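Local coordinates for AT27789p (Drosophila melanogaster, PDB 5UZM), which probably binds messenger RNA through domains that include this one, the second quasi-RNA recognition motif (qRRM2) of Glorund, the fly homologue of hnRNP F/H, at residues L42-M45 with A51-E54; G70-K75 with I81-S86. One frame throughout, in Å; residues are numbered along the deposited sequence.

In the fold
Interactions 1 and 2 lie along the chain one after the other, the first closing before the second opens. Their centres are about 15 Å apart and their nearest atoms about 7 Å, so they do not touch, yet both reach the same antiparallel sheet of the RNA recognition motif. Interaction 1 joins the edge strand 41-45 to the chain entering strand 54-58; interaction 2 lies on the other side of the central strand 10-14, where the loop after helix 62-69 meets strand 79-85. Both lie where a connecting segment meets a strand of the sheet. In qRRMs of the hnRNP F family such loops contact RNA, which may also hold here.

Interaction 1: L42-M45 with A51-E54; sequences LFVM and ATGE
The hairpin joining the second and third strands of the RNA recognition motif is interrupted here, where Val44 spans Thr52 and Glu54 on the returning strand. Val44 N donates to Glu54 O at 2.9 Å in an almost straight bond (169°). Thr52 N reaches Val44 O at 3.1 Å, so Val44 uses both its backbone groups on partners two residues apart. The chain turns a corner at Gly53, whose positive phi of 87° would press a side chain against the carbonyl oxygen of Thr52. A water bridges the two backbones, donating to Val44 O (2.7 Å) and Glu54 O (2.6 Å) and accepting weakly from Gly53 N.

Threonine suits its place because its hydroxyl ties the detour together. With chi1 at 67°, OG1 sits between its own backbone N and carbonyl carbon, where it accepts from Glu54 N at 3.2 Å and forms an ST turn. The hydroxyl also lies within long, weak reach of Val44 O and Glu54 OE2. The branched Val44 packs across this turn: CB rests against OG1, and CG2 meets Glu54 CB at 3.9 Å. Beyond the break, Met45 and Ala51 form a non-hydrogen-bonded antiparallel pair. Their CB atoms point away from the partner strand, but the bent methionine chain brings SD back to 3.8 Å from Ala51 CA. Phe43 meets Glu54 O at its ring edge and packs on Ile25 of helix 22-28, and Leu42 resumes regular pairing with Phe56. The arrangement is that of a beta2-beta3 hairpin whose returning strand turns a corner before joining the RRM sheet.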
loop_
_atom_site.group_PDB
_atom_site.type_symbol
_atom_site.label_atom_id
_atom_site.label_comp_id
_atom_site.label_asym_id
_atom_site.label_seq_id
_atom_site.Cartn_x
_atom_site.Cartn_y
_atom_site.Cartn_z
ATOM N N LEU A 42 3.199 5.153 0.068
ATOM C CA LEU A 42 3.330 6.065 1.207
ATOM C C LEU A 42 3.072 5.302 2.497
ATOM O O LEU A 42 2.031 4.653 2.639
ATOM C CB LEU A 42 2.367 7.248 1.075
ATOM C CG LEU A 42 2.757 8.249 -0.038
ATOM C CD1 LEU A 42 1.788 9.426 -0.135
ATOM C CD2 LEU A 42 4.198 8.780 0.129
ATOM N N PHE A 43 4.039 5.335 3.408
ATOM C CA PHE A 43 3.877 4.740 4.720
ATOM C C PHE A 43 3.224 5.733 5.670
ATOM O O PHE A 43 3.592 6.915 5.705
ATOM C CB PHE A 43 5.223 4.257 5.246
ATOM C CG PHE A 43 5.843 3.187 4.384
ATOM C CD1 PHE A 43 5.365 1.899 4.436
ATOM C CD2 PHE A 43 6.887 3.466 3.515
ATOM C CE1 PHE A 43 5.865 0.895 3.623
ATOM C CE2 PHE A 43 7.420 2.453 2.698
ATOM C CZ PHE A 43 6.920 1.161 2.778
ATOM N N VAL A 44 2.239 5.260 6.425
ATOM C CA VAL A 44 1.527 6.129 7.365
ATOM C C VAL A 44 2.330 6.264 8.657
ATOM O O VAL A 44 2.826 5.285 9.209
ATOM C CB VAL A 44 0.114 5.578 7.630
ATOM C CG1 VAL A 44 -0.661 6.498 8.576
ATOM C CG2 VAL A 44 -0.653 5.440 6.339
ATOM N N MET A 45 2.405 7.505 9.182
ATOM C CA MET A 45 3.148 7.820 10.397
ATOM C C MET A 45 2.204 8.449 11.422
ATOM O O MET A 45 1.219 9.078 11.033
ATOM C CB MET A 45 4.295 8.795 10.094
ATOM C CG MET A 45 5.233 8.332 9.010
ATOM S SD MET A 45 6.319 7.037 9.584
ATOM C CE MET A 45 6.402 5.989 8.115
ATOM N N ALA A 51 6.102 4.797 12.696
ATOM C CA ALA A 51 5.284 4.073 11.720
ATOM C C ALA A 51 4.066 3.454 12.401
ATOM O O ALA A 51 4.145 3.009 13.543
ATOM C CB ALA A 51 6.110 2.987 11.039
ATOM N N THR A 52 2.932 3.453 11.700
ATOM C CA THR A 52 1.753 2.789 12.258
ATOM C C THR A 52 1.568 1.361 11.758
ATOM O O THR A 52 0.708 0.656 12.296
ATOM C CB THR A 52 0.483 3.564 11.927
ATOM O OG1 THR A 52 0.239 3.499 10.512
ATOM C CG2 THR A 52 0.584 5.024 12.369
ATOM N N GLY A 53 2.327 0.922 10.761
ATOM C CA GLY A 53 2.065 -0.360 10.131
ATOM C C GLY A 53 1.058 -0.287 9.003
ATOM O O GLY A 53 0.711 -1.335 8.434
ATOM N N GLU A 54 0.598 0.896 8.644
ATOM C CA GLU A 54 -0.286 1.098 7.511
ATOM C C GLU A 54 0.471 1.765 6.369
ATOM O O GLU A 54 1.489 2.433 6.575
ATOM C CB GLU A 54 -1.494 1.937 7.899
ATOM C CG GLU A 54 -2.340 1.300 9.029
ATOM C CD GLU A 54 -3.415 2.247 9.596
ATOM O OE1 GLU A 54 -4.598 1.831 9.648
ATOM O OE2 GLU A 54 -3.073 3.401 9.990
HETATM O O HOH W 1 3.257 2.697 8.497
#

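Interaction 2: G70-K75 with I81-S86; sequences GRNREK and IEIFRS
Arg73 N gives its proton to Ile81 O at 2.7 Å, although the bond is bent to 140°. Ile81 answers with its own N, which donates to Glu74 O at 2.9 Å. A third bond comes from a side chain: Asn72 OD1 accepts from Ile83 N, also at 2.9 Å, with the donor tilted 24° from the amide carbonyl plane. Asparagine fits because its short amide can do the work of a backbone carbonyl; CG anti to the backbone N (chi1 -177°) swings OD1 across to the strand, where it also lies close to Glu82 CA. The loop thus follows the strand through three bonds before strand 75-76 begins.

Its shape comes from a type II beta turn running from Arg71 to Glu74 and closed by Glu74 N on Arg71 O at 2.9 Å. Arg73 takes the positive phi of the third position, with its CB directed away from the strand.

Aliphatic carbons complete the join. Ile83 lays CD1 over the face of the Arg71-Asn72 peptide, 3.5 Å from Arg71 C, an approach suited to a long, branched aliphatic chain. Ile81 sets CB and CG1 against the polar backbone, near the Glu74 carbonyl oxygen.

Farther out, both isoleucines rest on Phe28 of helix 22-28, and Ile83 also meets Leu69 of helix 62-69 and Leu13 of strand 10-14. Arg71 extends its guanidinium to the carbonyls of Phe28 and Ser30, joining the loop to the end of helix 22-28, while Glu82 and Phe84 pair through their backbones with strand 10-14.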
loop_
_atom_site.group_PDB
_atom_site.type_symbol
_atom_site.label_atom_id
_atom_site.label_comp_id
_atom_site.label_asym_id
_atom_site.label_seq_id
_atom_site.Cartn_x
_atom_site.Cartn_y
_atom_site.Cartn_z
ATOM N N GLY A 70 -6.945 -8.867 -4.443
ATOM C CA GLY A 70 -6.935 -10.311 -4.380
ATOM C C GLY A 70 -5.759 -10.894 -3.620
ATOM O O GLY A 70 -5.771 -12.091 -3.327
ATOM N N ARG A 71 -4.777 -10.075 -3.256
ATOM C CA ARG A 71 -3.651 -10.553 -2.450
ATOM C C ARG A 71 -3.855 -10.320 -0.952
ATOM O O ARG A 71 -2.918 -10.515 -0.172
ATOM C CB ARG A 71 -2.365 -9.898 -2.926
ATOM C CG ARG A 71 -2.071 -10.331 -4.374
ATOM C CD ARG A 71 -0.773 -9.833 -4.892
ATOM N NE ARG A 71 -0.754 -10.085 -6.338
ATOM C CZ ARG A 71 0.276 -9.850 -7.130
ATOM N NH1 ARG A 71 1.429 -9.412 -6.627
ATOM N NH2 ARG A 71 0.189 -10.073 -8.451
ATOM N N ASN A 72 -5.076 -9.985 -0.551
ATOM C CA ASN A 72 -5.431 -9.800 0.847
ATOM C C ASN A 72 -5.035 -11.018 1.669
ATOM O O ASN A 72 -5.269 -12.169 1.267
ATOM C CB ASN A 72 -6.937 -9.540 0.962
ATOM C CG ASN A 72 -7.363 -9.271 2.369
ATOM O OD1 ASN A 72 -6.766 -8.467 3.052
ATOM N ND2 ASN A 72 -8.366 -10.000 2.851
ATOM N N ARG A 73 -4.394 -10.756 2.806
ATOM C CA ARG A 73 -3.839 -11.716 3.749
ATOM C C ARG A 73 -2.674 -12.558 3.213
ATOM O O ARG A 73 -2.252 -13.486 3.897
ATOM C CB ARG A 73 -4.911 -12.647 4.330
ATOM C CG ARG A 73 -6.021 -11.852 5.052
ATOM C CD ARG A 73 -6.745 -12.632 6.127
ATOM N NE ARG A 73 -6.077 -12.516 7.414
ATOM C CZ ARG A 73 -5.367 -13.483 7.981
ATOM N NH1 ARG A 73 -5.228 -14.658 7.379
ATOM N NH2 ARG A 73 -4.797 -13.271 9.154
ATOM N N GLU A 74 -2.101 -12.245 2.047
ATOM C CA GLU A 74 -0.785 -12.790 1.731
ATOM C C GLU A 74 0.275 -12.119 2.624
ATOM O O GLU A 74 0.007 -11.132 3.312
ATOM C CB GLU A 74 -0.477 -12.624 0.247
ATOM C CG GLU A 74 -1.462 -13.440 -0.612
ATOM C CD GLU A 74 -1.192 -13.383 -2.082
ATOM O OE1 GLU A 74 -2.000 -13.972 -2.849
ATOM O OE2 GLU A 74 -0.222 -12.727 -2.485
ATOM N N LYS A 75 1.472 -12.681 2.649
ATOM C CA LYS A 75 2.470 -12.341 3.660
ATOM C C LYS A 75 3.615 -11.498 3.111
ATOM O O LYS A 75 4.099 -11.686 1.986
ATOM C CB LYS A 75 3.070 -13.606 4.314
ATOM C CG LYS A 75 2.007 -14.333 5.159
ATOM C CD LYS A 75 2.457 -15.682 5.660
ATOM C CE LYS A 75 3.485 -15.537 6.716
ATOM N NZ LYS A 75 3.670 -16.861 7.421
ATOM N N ILE A 81 -0.793 -9.436 5.528
ATOM C CA ILE A 81 -1.074 -8.063 5.117
ATOM C C ILE A 81 -2.551 -7.955 4.740
ATOM O O ILE A 81 -3.024 -8.635 3.818
ATOM C CB ILE A 81 -0.162 -7.634 3.946
ATOM C CG1 ILE A 81 1.339 -7.871 4.263
ATOM C CG2 ILE A 81 -0.401 -6.180 3.596
ATOM C CD1 ILE A 81 1.835 -7.270 5.590
ATOM N N GLU A 82 -3.281 -7.135 5.476
ATOM C CA GLU A 82 -4.667 -6.811 5.143
ATOM C C GLU A 82 -4.689 -5.712 4.109
ATOM O O GLU A 82 -3.954 -4.729 4.230
ATOM C CB GLU A 82 -5.432 -6.374 6.397
ATOM C CG GLU A 82 -5.297 -7.357 7.559
ATOM C CD GLU A 82 -5.798 -6.742 8.853
ATOM O OE1 GLU A 82 -7.038 -6.662 9.002
ATOM O OE2 GLU A 82 -4.961 -6.291 9.686
ATOM N N ILE A 83 -5.577 -5.815 3.116
ATOM C CA ILE A 83 -5.626 -4.875 2.004
ATOM C C ILE A 83 -7.061 -4.388 1.833
ATOM O O ILE A 83 -7.990 -5.201 1.808
ATOM C CB ILE A 83 -5.129 -5.519 0.696
ATOM C CG1 ILE A 83 -3.758 -6.195 0.926
ATOM C CG2 ILE A 83 -5.049 -4.517 -0.436
ATOM C CD1 ILE A 83 -3.295 -6.966 -0.296
ATOM N N PHE A 84 -7.242 -3.072 1.757
ATOM C CA PHE A 84 -8.576 -2.483 1.613
ATOM C C PHE A 84 -8.643 -1.532 0.431
ATOM O O PHE A 84 -7.686 -0.811 0.147
ATOM C CB PHE A 84 -8.972 -1.659 2.865
ATOM C CG PHE A 84 -8.777 -2.374 4.144
ATOM C CD1 PHE A 84 -9.794 -3.158 4.678
ATOM C CD2 PHE A 84 -7.557 -2.310 4.829
ATOM C CE1 PHE A 84 -9.606 -3.850 5.872
ATOM C CE2 PHE A 84 -7.377 -2.993 6.024
ATOM C CZ PHE A 84 -8.401 -3.759 6.549
ATOM N N ARG A 85 -9.827 -1.457 -0.199
ATOM C CA ARG A 85 -10.060 -0.453 -1.228
ATOM C C ARG A 85 -10.012 0.940 -0.614
ATOM O O ARG A 85 -10.457 1.150 0.516
ATOM C CB ARG A 85 -11.419 -0.675 -1.902
ATOM C CG ARG A 85 -11.833 -2.139 -2.045
ATOM C CD ARG A 85 -13.123 -2.236 -2.865
ATOM N NE ARG A 85 -12.885 -1.699 -4.195
ATOM C CZ ARG A 85 -12.637 -2.443 -5.265
ATOM N NH1 ARG A 85 -12.631 -3.765 -5.171
ATOM N NH2 ARG A 85 -12.403 -1.865 -6.436
ATOM N N SER A 86 -9.461 1.886 -1.364
ATOM C CA SER A 86 -9.234 3.219 -0.857
ATOM C C SER A 86 -9.461 4.248 -1.953
ATOM O O SER A 86 -10.207 3.992 -2.911
ATOM C CB SER A 86 -7.812 3.324 -0.281
ATOM O OG SER A 86 -7.670 4.523 0.437
#